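Local coordinates for protein glutathione S-transferase (Legionella pneumophila subsp. pneumophila str. Philadelphia 1, PDB 3NIV) that probably acts as a zeta-class glutathione transferase, using glutathione to isomerise maleylacetoacetate, at residues L5-Y8 with A13-R16; Q64-S67 with A71-D74; Y75-H80 with P84-D89; D106-N111 with I172-N177; P157-F160 with L166-V169. All blocks are in the same frame, centred on the assembly; numbering follows the deposited sequence. Where two conformers were deposited one is given.

How the interactions relate
Interactions 1 and 2 join the sheet of the thioredoxin-like domain to two of its helices; their centres are 11 Å apart, and R16 CB packs on I73 CD1 at 4.1 Å. Interaction 3 closes the turn by which the chain leaves helix 69-79 for the all-helical domain. Interaction 5 fixes the start of helix 166-180, and L85 O and L166 N, 2.9 Å apart, probably hydrogen-bond interactions 3 and 5. Further along this helix, interaction 4 meets interaction 1 where Y15 CD2 lies 3.4 Å from P173 CB. They meet near the N-terminal end of helix 12-23, where zeta-class relatives carry their Ser-Ser-Cys active-site motif and this chain probably has S11, T12 and A13.

Interaction 1 of 5, residues L5-Y8 with A13-R16; sequences LYDY and ACYR
C14 meets D7 and Y8 within the opening beta-alpha-beta unit of a thioredoxin-like domain, where strand 5-7 leads through a short loop to helix 12-23. The two backbones come within 6.2 Å at the CA atoms of D7 and C14, close enough for one short side chain to bridge them. The polar link is a hydrogen bond from the backbone N of Y8 to the sulfur of C14, 3.4 Å from N to SG and almost straight at 175°. Sulfur is a soft acceptor, so the bond is long, yet it gives the N-H of Y8 a partner. A first torsion of -78° sets SG anti to the carbonyl carbon of C14, aimed at the strand. The N of C14 itself is bonded to S11 OG; S11 probably takes the place of the first serine of the zeta-class Ser-Ser-Cys motif, and C14 is one residue past the position of the motif cysteine.

A tight contact comes from the carboxylate of D7. Its OD1 lies 3.1 Å from C14 CB and 3.4 Å from C14 SG. The main polar partner of this oxygen is elsewhere: OD1 forms a salt bridge with R18, one turn further along the helix. OD2 is close to the carboxylate of E32, and R18 would be expected to ease that repulsion. An aspartate therefore suits its place, being short enough to stay against the helix while meeting the arginine. Apolar contact is slight. The Y8 ring leads away and its hydroxyl bonds to R10, leaving the CB of Y8 4.4 Å from the sulfur of C14.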
# COMPACT_ATOMS: atom_id res chain seq x y z
N LEU A 5 21.08 -0.01 2.64
CA LEU A 5 19.99 0.13 1.69
C LEU A 5 20.43 -0.35 0.31
O LEU A 5 21.47 0.07 -0.19
CB LEU A 5 19.54 1.58 1.60
CG LEU A 5 18.50 1.89 0.52
CD1 LEU A 5 17.15 1.33 0.92
CD2 LEU A 5 18.39 3.39 0.27
N TYR A 6 19.66 -1.24 -0.30
CA TYR A 6 19.86 -1.60 -1.70
C TYR A 6 18.98 -0.69 -2.54
O TYR A 6 17.77 -0.60 -2.32
CB TYR A 6 19.58 -3.07 -1.95
CG TYR A 6 20.64 -3.96 -1.37
CD1 TYR A 6 20.71 -4.18 -0.01
CD2 TYR A 6 21.61 -4.55 -2.18
CE1 TYR A 6 21.70 -4.97 0.54
CE2 TYR A 6 22.60 -5.35 -1.64
CZ TYR A 6 22.64 -5.56 -0.27
OH TYR A 6 23.62 -6.35 0.29
N ASP A 7 19.60 0.00 -3.49
CA ASP A 7 18.97 1.15 -4.12
C ASP A 7 19.02 1.15 -5.65
O ASP A 7 20.06 0.87 -6.25
CB ASP A 7 19.61 2.44 -3.57
CG ASP A 7 18.85 3.68 -3.97
OD1 ASP A 7 17.62 3.74 -3.76
OD2 ASP A 7 19.48 4.62 -4.48
N TYR A 8 17.88 1.48 -6.25
CA TYR A 8 17.82 1.77 -7.68
C TYR A 8 17.43 3.23 -7.90
O TYR A 8 16.40 3.69 -7.40
CB TYR A 8 16.80 0.88 -8.35
CG TYR A 8 16.68 1.15 -9.82
CD1 TYR A 8 17.81 1.21 -10.63
CD2 TYR A 8 15.45 1.34 -10.41
CE1 TYR A 8 17.71 1.45 -11.97
CE2 TYR A 8 15.34 1.57 -11.75
CZ TYR A 8 16.47 1.63 -12.53
OH TYR A 8 16.36 1.86 -13.88
N ALA A 13 9.71 4.15 -5.26
CA ALA A 13 9.76 3.50 -3.96
C ALA A 13 11.07 3.83 -3.27
O ALA A 13 11.08 4.20 -2.09
CB ALA A 13 9.60 1.99 -4.12
N CYS A 14 12.17 3.72 -4.00
CA CYS A 14 13.50 3.98 -3.43
C CYS A 14 13.68 5.44 -3.03
O CYS A 14 14.43 5.76 -2.11
CB CYS A 14 14.60 3.59 -4.40
SG CYS A 14 14.94 1.82 -4.50
N TYR A 15 13.02 6.32 -3.75
CA TYR A 15 13.09 7.75 -3.46
C TYR A 15 12.44 8.00 -2.09
O TYR A 15 13.03 8.65 -1.23
CB TYR A 15 12.39 8.51 -4.60
CG TYR A 15 12.58 10.02 -4.66
CD1 TYR A 15 13.50 10.68 -3.85
CD2 TYR A 15 11.85 10.78 -5.56
CE1 TYR A 15 13.65 12.04 -3.92
CE2 TYR A 15 12.00 12.13 -5.64
CZ TYR A 15 12.90 12.77 -4.82
OH TYR A 15 13.03 14.14 -4.94
N ARG A 16 11.27 7.43 -1.86
CA ARG A 16 10.63 7.51 -0.54
C ARG A 16 11.57 7.10 0.57
O ARG A 16 11.77 7.82 1.55
CB ARG A 16 9.43 6.59 -0.46
CG ARG A 16 8.40 6.80 -1.51
CD ARG A 16 7.47 5.62 -1.54
NE ARG A 16 6.56 5.74 -2.66
CZ ARG A 16 5.74 4.78 -3.05
NH1 ARG A 16 5.73 3.64 -2.39
NH2 ARG A 16 4.94 4.98 -4.09

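Interaction 2 of 5, residues Q64-S67 with A71-D74; sequences QILS and AIID
The CA atoms of S67 and I72 come within 6.4 Å of each other, as the chain turns from strand 64-67 into helix 69-79 and the first turns of that helix lie against the strand it has just left. L66 and I72 carry most of the contact. L66 has its CG anti to the backbone N, at 175°, which sends the branched end across to the helix, where CD2 rests on I72 CA at 4.0 Å. I72 replies with its longer branch: CG1 faces L66 CG at 4.2 Å, and the terminal CD1 lies 3.5 Å from the carbonyl O of L66. With CG1 anti to the carbonyl carbon, at -77°, the CG1-CD1 arm of the isoleucine is long enough to cover the strand backbone as well as the leucine side chain.

This is the last strand and following helix of the thioredoxin-like domain, and in glutathione transferases the tight turn between them usually contributes to glutathione binding. A71 lies in the first turn of the helix, where a methyl group fits: its CB touches the carbonyl O of S67 at 3.6 Å, and the same oxygen has I72 CG1 at 4.0 Å. The side chain of S67 points away from the helix, and its hydroxyl is hydrogen-bonded to K148 of the second subunit. I72 also reaches P57 and V17, while L66 and A71 pack against A94 and S98 of the second subunit.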
# COMPACT_ATOMS: atom_id res chain seq x y z
N GLN A 64 19.57 -9.72 7.84
CA GLN A 64 18.11 -9.80 7.68
C GLN A 64 17.58 -8.78 6.67
O GLN A 64 17.75 -7.57 6.85
CB GLN A 64 17.40 -9.66 9.02
CG GLN A 64 17.56 -10.89 9.91
CD GLN A 64 16.55 -10.92 11.04
OE1 GLN A 64 16.51 -10.01 11.88
NE2 GLN A 64 15.73 -11.97 11.06
N ILE A 65 16.92 -9.27 5.62
CA ILE A 65 16.46 -8.42 4.54
C ILE A 65 14.97 -8.12 4.61
O ILE A 65 14.16 -9.01 4.86
CB ILE A 65 16.79 -9.03 3.15
CG1 ILE A 65 15.96 -8.35 2.06
CG2 ILE A 65 16.53 -10.51 3.15
CD1 ILE A 65 16.11 -8.98 0.69
N LEU A 66 14.63 -6.86 4.36
CA LEU A 66 13.26 -6.36 4.45
C LEU A 66 12.87 -5.52 3.22
O LEU A 66 13.56 -4.57 2.87
CB LEU A 66 13.11 -5.52 5.72
CG LEU A 66 11.78 -4.82 5.95
CD1 LEU A 66 10.68 -5.83 6.24
CD2 LEU A 66 11.90 -3.79 7.09
N SER A 67 11.76 -5.88 2.60
CA SER A 67 11.26 -5.21 1.40
C SER A 67 10.04 -4.37 1.68
O SER A 67 9.51 -4.36 2.80
CB SER A 67 10.88 -6.25 0.34
OG SER A 67 11.63 -7.43 0.51
N ALA A 71 6.68 -0.60 4.42
CA ALA A 71 7.12 -1.47 5.51
C ALA A 71 8.49 -1.05 6.02
O ALA A 71 8.71 -1.00 7.22
CB ALA A 71 7.15 -2.93 5.06
N ILE A 72 9.40 -0.75 5.10
CA ILE A 72 10.74 -0.29 5.46
C ILE A 72 10.67 0.98 6.31
O ILE A 72 11.36 1.11 7.33
CB ILE A 72 11.58 -0.00 4.20
CG1 ILE A 72 12.06 -1.33 3.59
CG2 ILE A 72 12.72 0.96 4.53
CD1 ILE A 72 12.76 -1.21 2.26
N ILE A 73 9.80 1.89 5.91
CA ILE A 73 9.71 3.17 6.58
C ILE A 73 9.16 3.01 8.00
O ILE A 73 9.67 3.61 8.95
CB ILE A 73 8.89 4.17 5.74
CG1 ILE A 73 9.73 4.66 4.55
CG2 ILE A 73 8.41 5.32 6.59
CD1 ILE A 73 8.94 5.25 3.42
N ASP A 74 8.13 2.17 8.14
CA ASP A 74 7.53 1.92 9.44
C ASP A 74 8.51 1.27 10.41
O ASP A 74 8.49 1.55 11.61
CB ASP A 74 6.27 1.06 9.28
CG ASP A 74 5.03 1.88 8.90
OD1 ASP A 74 5.08 3.13 9.00
OD2 ASP A 74 4.01 1.28 8.52

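Interaction 3 of 5, residues Y75-H80 with P84-D89; sequences YLEEIH and PLLPKD
The carboxylate oxygen OE2 of E77 accepts a hydrogen bond from the backbone N of L85, 2.7 Å away, with an angle of 150° at the hydrogen. It uses the syn lone pair, on the side of the other oxygen, and E77 OE1 is 3.5 Å from the same L85 N. The next backbone nitrogen, L86 N, is 3.4 Å from E77 OE2. A carboxylate suits this place because L85 belongs to no regular helix or strand and turns its N-H toward the helix, where a negative group can accept it.

The torsions of E77 make the reach possible. CG is anti to the backbone N, at -169°, carrying the chain off the helix, and a bend at the next torsion, 73°, turns the carboxylate against the loop. There it crosses L85 obliquely, with OE2 3.4 Å from L85 CB and OE1 3.9 Å from L85 CG. Leucine at this position offers its backbone to the glutamate while its side chain turns past the carboxylate to the buried interior. P84 adds a marginal contact, its carbonyl carbon, P84 C, lying 3.7 Å from E77 OE2.

The contact closes the turn between helix 69-79, last of the thioredoxin-like domain, and helix 90-106, first of the all-helical domain. L85 packs on L23 of helix 12-23, L86 on L96 and K97 of helix 90-106, and D89 caps the start of that helix through the backbone N of M92.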
# COMPACT_ATOMS: atom_id res chain seq x y z
N TYR A 75 9.39 0.42 9.88
CA TYR A 75 10.47 -0.17 10.66
C TYR A 75 11.39 0.94 11.19
O TYR A 75 11.63 1.03 12.39
CB TYR A 75 11.27 -1.18 9.82
CG TYR A 75 12.46 -1.78 10.54
CD1 TYR A 75 12.32 -2.90 11.35
CD2 TYR A 75 13.73 -1.24 10.39
CE1 TYR A 75 13.42 -3.45 12.00
CE2 TYR A 75 14.83 -1.78 11.04
CZ TYR A 75 14.67 -2.88 11.84
OH TYR A 75 15.76 -3.42 12.49
N LEU A 76 11.89 1.77 10.30
CA LEU A 76 12.74 2.88 10.71
C LEU A 76 12.03 3.67 11.79
O LEU A 76 12.58 3.89 12.87
CB LEU A 76 13.06 3.78 9.52
CG LEU A 76 13.77 3.05 8.37
CD1 LEU A 76 13.95 3.95 7.16
CD2 LEU A 76 15.11 2.48 8.83
N GLU A 77 10.80 4.07 11.50
CA GLU A 77 9.97 4.81 12.44
C GLU A 77 9.90 4.15 13.82
O GLU A 77 9.80 4.83 14.84
CB GLU A 77 8.57 4.95 11.85
CG GLU A 77 7.67 5.93 12.59
CD GLU A 77 8.04 7.39 12.34
OE1 GLU A 77 9.25 7.74 12.33
OE2 GLU A 77 7.11 8.21 12.19
N GLU A 78 9.96 2.83 13.85
CA GLU A 78 9.83 2.09 15.10
C GLU A 78 11.14 2.02 15.89
O GLU A 78 11.15 2.24 17.10
CB GLU A 78 9.25 0.69 14.84
CG GLU A 78 9.47 -0.31 15.96
CD GLU A 78 8.17 -1.00 16.38
OE1 GLU A 78 7.11 -0.57 15.89
OE2 GLU A 78 8.22 -1.94 17.20
N ILE A 79 12.24 1.73 15.20
CA ILE A 79 13.54 1.66 15.86
C ILE A 79 14.15 3.05 16.07
O ILE A 79 14.99 3.24 16.96
CB ILE A 79 14.52 0.76 15.10
CG1 ILE A 79 14.87 1.37 13.75
CG2 ILE A 79 13.93 -0.62 14.89
CD1 ILE A 79 15.97 0.63 13.02
N HIS A 80 13.74 4.02 15.26
CA HIS A 80 14.22 5.39 15.42
C HIS A 80 13.04 6.35 15.53
O HIS A 80 12.74 7.09 14.59
CB HIS A 80 15.16 5.79 14.28
CG HIS A 80 16.55 5.25 14.42
ND1 HIS A 80 17.00 4.14 13.75
CD2 HIS A 80 17.59 5.68 15.18
CE1 HIS A 80 18.26 3.91 14.07
NE2 HIS A 80 18.64 4.82 14.94
N PRO A 84 9.79 12.06 14.32
CA PRO A 84 8.58 11.33 13.95
C PRO A 84 8.10 11.76 12.57
O PRO A 84 8.10 12.96 12.26
CB PRO A 84 7.57 11.79 15.00
CG PRO A 84 8.10 13.15 15.44
CD PRO A 84 9.57 12.90 15.51
N LEU A 85 7.70 10.80 11.76
CA LEU A 85 7.11 11.10 10.46
C LEU A 85 5.60 11.17 10.56
O LEU A 85 4.90 11.45 9.59
CB LEU A 85 7.55 10.08 9.42
CG LEU A 85 9.07 10.04 9.20
CD1 LEU A 85 9.47 8.87 8.32
CD2 LEU A 85 9.54 11.36 8.61
N LEU A 86 5.10 10.94 11.77
CA LEU A 86 3.66 10.98 12.01
C LEU A 86 3.33 11.61 13.35
O LEU A 86 4.08 11.46 14.32
CB LEU A 86 3.10 9.56 11.96
CG LEU A 86 3.02 8.97 10.56
CD1 LEU A 86 3.03 7.46 10.61
CD2 LEU A 86 1.78 9.49 9.83
N PRO A 87 2.19 12.31 13.42
CA PRO A 87 1.64 12.89 14.65
C PRO A 87 1.35 11.81 15.71
O PRO A 87 1.33 10.61 15.39
CB PRO A 87 0.32 13.51 14.19
CG PRO A 87 0.41 13.62 12.71
CD PRO A 87 1.28 12.49 12.27
N LYS A 88 1.11 12.23 16.95
CA LYS A 88 0.74 11.28 18.00
C LYS A 88 -0.75 10.89 17.97
O LYS A 88 -1.09 9.73 18.15
CB LYS A 88 1.14 11.80 19.38
CG LYS A 88 2.61 11.57 19.74
CD LYS A 88 2.95 12.20 21.08
CE LYS A 88 4.44 12.42 21.24
NZ LYS A 88 4.72 13.33 22.39
N ASP A 89 -1.61 11.87 17.74
CA ASP A 89 -3.05 11.62 17.67
C ASP A 89 -3.38 10.44 16.74
O ASP A 89 -3.18 10.52 15.53
CB ASP A 89 -3.79 12.88 17.22
CG ASP A 89 -5.28 12.65 17.00
OD1 ASP A 89 -5.90 11.98 17.86
OD2 ASP A 89 -5.82 13.13 15.98

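Interaction 4 of 5, residues D106-N111 with I172-N177; sequences DMHPLN and IPQVYN
In the helical domain, the break between helix 90-106 and helix 108-111 faces helix 166-180, with Q174 reaching across to M107 and H108. The long helix is itself kinked at P173, whose N can give no bond to the turn before. M107 is a selenomethionine; its chain bends at the third torsion, 54°, bringing the terminal methyl CE against Q174 CG at 3.5 Å and Q174 OE1 at 3.6 Å. The flexible chain of this residue, which stands in for methionine, lies beside the aliphatic part of the glutamine, and both also pack on L138 of helix 127-149.

The amide end of Q174 divides its roles. OE1 receives a hydrogen bond of 2.9 Å from a water, while NE2 lies 3.8 Å from H108 CB and is buried with no partner in the model. The same water accepts from N177 ND2 at 3.2 Å and weakly from N111 ND2, so three amides surround one molecule between the helices. N177 ND2 is also bonded to T12 OG1 of the thioredoxin-like domain, linking this water site to the first residue of helix 12-23.

H108, with CG anti to the backbone N, swings its ring toward N177. The two side chains cross at about a right angle, yet ring and amide planes are only 28° apart. N177 ND2 approaches the ring obliquely, 3.8 Å from H108 CE1.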
# COMPACT_ATOMS: atom_id res chain seq x y z
N ASP A 106 -3.02 3.59 -4.71
CA ASP A 106 -4.00 3.98 -5.71
C ASP A 106 -3.37 4.70 -6.88
O ASP A 106 -4.09 5.14 -7.78
CB ASP A 106 -5.08 4.89 -5.10
CG ASP A 106 -5.87 4.21 -4.00
OD1 ASP A 106 -5.67 2.99 -3.76
OD2 ASP A 106 -6.70 4.90 -3.36
N MSE A 107 -2.05 4.84 -6.88
CA MSE A 107 -1.40 5.58 -7.96
C MSE A 107 -0.15 4.86 -8.49
O MSE A 107 -0.13 4.40 -9.63
CB MSE A 107 -1.01 6.99 -7.53
CG MSE A 107 -2.14 7.87 -7.00
SE MSE A 107 -1.52 9.75 -6.67
CE MSE A 107 -0.77 10.07 -8.44
N HIS A 108 0.88 4.78 -7.66
CA HIS A 108 2.13 4.21 -8.14
C HIS A 108 1.99 2.82 -8.77
O HIS A 108 2.50 2.60 -9.85
CB HIS A 108 3.21 4.22 -7.07
CG HIS A 108 4.58 4.01 -7.64
ND1 HIS A 108 5.00 4.63 -8.80
CD2 HIS A 108 5.63 3.27 -7.21
CE1 HIS A 108 6.24 4.26 -9.07
NE2 HIS A 108 6.65 3.44 -8.11
N PRO A 109 1.30 1.89 -8.09
CA PRO A 109 1.20 0.53 -8.65
C PRO A 109 0.74 0.51 -10.10
O PRO A 109 1.28 -0.27 -10.90
CB PRO A 109 0.16 -0.14 -7.76
CG PRO A 109 0.26 0.59 -6.46
CD PRO A 109 0.63 2.00 -6.78
N LEU A 110 -0.23 1.34 -10.45
CA LEU A 110 -0.76 1.40 -11.81
C LEU A 110 0.25 1.86 -12.88
O LEU A 110 0.12 1.50 -14.05
CB LEU A 110 -1.99 2.32 -11.88
CG LEU A 110 -3.33 1.84 -11.33
CD1 LEU A 110 -3.52 0.37 -11.66
CD2 LEU A 110 -3.41 2.08 -9.85
N ASN A 111 1.24 2.65 -12.48
CA ASN A 111 2.17 3.27 -13.43
C ASN A 111 3.58 2.67 -13.40
O ASN A 111 4.49 3.15 -14.09
CB ASN A 111 2.26 4.77 -13.17
CG ASN A 111 1.01 5.51 -13.59
OD1 ASN A 111 0.24 5.05 -14.44
ND2 ASN A 111 0.79 6.66 -12.99
N ILE A 172 6.32 13.80 -2.71
CA ILE A 172 7.38 14.36 -3.55
C ILE A 172 7.78 13.43 -4.71
O ILE A 172 7.78 13.85 -5.85
CB ILE A 172 8.58 14.86 -2.70
CG1 ILE A 172 8.29 16.26 -2.17
CG2 ILE A 172 9.86 14.91 -3.50
CD1 ILE A 172 6.99 16.38 -1.37
N PRO A 173 8.09 12.15 -4.42
CA PRO A 173 8.41 11.23 -5.52
C PRO A 173 7.28 11.10 -6.55
O PRO A 173 7.55 11.06 -7.75
CB PRO A 173 8.68 9.91 -4.81
CG PRO A 173 9.12 10.31 -3.44
CD PRO A 173 8.30 11.53 -3.10
N GLN A 174 6.03 11.06 -6.10
CA GLN A 174 4.91 10.98 -7.04
C GLN A 174 4.83 12.19 -7.99
O GLN A 174 4.52 12.04 -9.16
CB GLN A 174 3.59 10.82 -6.29
CG GLN A 174 2.43 10.43 -7.18
CD GLN A 174 2.69 9.14 -7.97
OE1 GLN A 174 2.62 9.14 -9.19
NE2 GLN A 174 2.99 8.05 -7.26
N VAL A 175 5.10 13.38 -7.47
CA VAL A 175 5.03 14.61 -8.24
C VAL A 175 6.19 14.65 -9.23
O VAL A 175 6.05 15.10 -10.37
CB VAL A 175 5.05 15.84 -7.31
CG1 VAL A 175 5.20 17.14 -8.11
CG2 VAL A 175 3.79 15.87 -6.46
N TYR A 176 7.34 14.16 -8.80
CA TYR A 176 8.48 13.97 -9.68
C TYR A 176 8.10 13.16 -10.92
O TYR A 176 8.35 13.58 -12.06
CB TYR A 176 9.59 13.29 -8.89
CG TYR A 176 10.82 12.89 -9.69
CD1 TYR A 176 10.89 11.66 -10.32
CD2 TYR A 176 11.92 13.74 -9.77
CE1 TYR A 176 12.00 11.29 -11.03
CE2 TYR A 176 13.04 13.36 -10.49
CZ TYR A 176 13.07 12.14 -11.11
OH TYR A 176 14.18 11.75 -11.82
N ASN A 177 7.47 12.00 -10.71
CA ASN A 177 6.96 11.18 -11.80
C ASN A 177 6.04 11.92 -12.75
O ASN A 177 6.09 11.73 -13.97
CB ASN A 177 6.21 9.97 -11.25
CG ASN A 177 7.13 8.86 -10.81
OD1 ASN A 177 8.33 8.91 -11.07
ND2 ASN A 177 6.58 7.86 -10.14
O HOH W 1 3.63 7.14 -11.03

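Interaction 5 of 5, residues P157-F160 with L166-V169; sequences PVCF and LADV
D168 lays its carboxylate against C159, overlapping both the backbone N and the sulfur. The N of C159 gives two weak hydrogen bonds to it: one to D168 OD2, 2.8 Å long but bent to 129°, the other to D168 OD1, straighter and longer at 3.4 Å. The N-H points more nearly at OD1 while lying closer to OD2, so neither bond is strong. C159 SG stands 3.1 Å from D168 OD2 and 3.5 Å from A167 CB; the short cysteine side chain fits between the carboxylate and the methyl of A167.

OD1 has stronger ties. It accepts from the backbone N of G165, just before the first residue of the helix, which is half of a capping box; glycine has no side chain to supply the other half. Through this bond and those from C159 N, the buried aspartate holds helix start and loop together. A water 2.8 Å from D168 OD1, which accepts from F160 N, adds to the link.

Around this joint, V158 and D168 pack against helix 189-198, through Y197 and I194 respectively. F160 lies on M92 and L96 of helix 90-106, and V169 packs on I19 and L23 of helix 12-23 in the thioredoxin-like domain.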
# COMPACT_ATOMS: atom_id res chain seq x y z
N PRO A 157 4.06 24.92 3.90
CA PRO A 157 3.66 24.00 2.83
C PRO A 157 4.14 22.57 3.07
O PRO A 157 5.04 22.06 2.38
CB PRO A 157 4.30 24.61 1.58
CG PRO A 157 4.66 26.01 1.96
CD PRO A 157 5.01 25.93 3.41
N VAL A 158 3.55 21.93 4.07
CA VAL A 158 3.65 20.50 4.30
C VAL A 158 2.21 19.99 4.33
O VAL A 158 1.27 20.79 4.31
CB VAL A 158 4.33 20.19 5.63
CG1 VAL A 158 5.77 20.67 5.60
CG2 VAL A 158 3.56 20.84 6.78
N CYS A 159 2.05 18.67 4.37
CA CYS A 159 0.73 18.07 4.25
C CYS A 159 -0.16 18.48 5.42
O CYS A 159 -1.35 18.79 5.25
CB CYS A 159 0.84 16.54 4.12
SG CYS A 159 1.29 15.98 2.43
N PHE A 160 0.43 18.48 6.61
CA PHE A 160 -0.31 18.76 7.83
C PHE A 160 0.59 19.30 8.93
O PHE A 160 1.63 18.73 9.22
CB PHE A 160 -0.99 17.49 8.33
CG PHE A 160 -1.48 17.59 9.74
CD1 PHE A 160 -2.67 18.21 10.03
CD2 PHE A 160 -0.71 17.10 10.79
CE1 PHE A 160 -3.11 18.33 11.34
CE2 PHE A 160 -1.14 17.21 12.08
CZ PHE A 160 -2.35 17.82 12.36
N LEU A 166 5.12 11.56 6.71
CA LEU A 166 4.99 10.42 5.81
C LEU A 166 4.29 10.77 4.51
O LEU A 166 4.70 10.34 3.46
CB LEU A 166 4.24 9.27 6.51
CG LEU A 166 4.01 8.02 5.65
CD1 LEU A 166 5.34 7.40 5.22
CD2 LEU A 166 3.13 6.98 6.39
N ALA A 167 3.20 11.52 4.60
CA ALA A 167 2.49 11.94 3.40
C ALA A 167 3.39 12.77 2.48
O ALA A 167 3.34 12.63 1.25
CB ALA A 167 1.25 12.73 3.77
N ASP A 168 4.21 13.66 3.05
CA ASP A 168 5.10 14.48 2.23
C ASP A 168 6.18 13.58 1.62
O ASP A 168 6.56 13.73 0.45
CB ASP A 168 5.74 15.60 3.06
CG ASP A 168 4.71 16.48 3.74
OD1 ASP A 168 4.54 16.36 4.97
OD2 ASP A 168 4.07 17.29 3.03
N VAL A 169 6.67 12.64 2.42
CA VAL A 169 7.68 11.72 1.97
C VAL A 169 7.21 10.94 0.73
O VAL A 169 8.00 10.68 -0.17
CB VAL A 169 8.07 10.73 3.07
CG1 VAL A 169 9.03 9.67 2.51
CG2 VAL A 169 8.68 11.46 4.25
O HOH W 2 3.07 17.06 7.25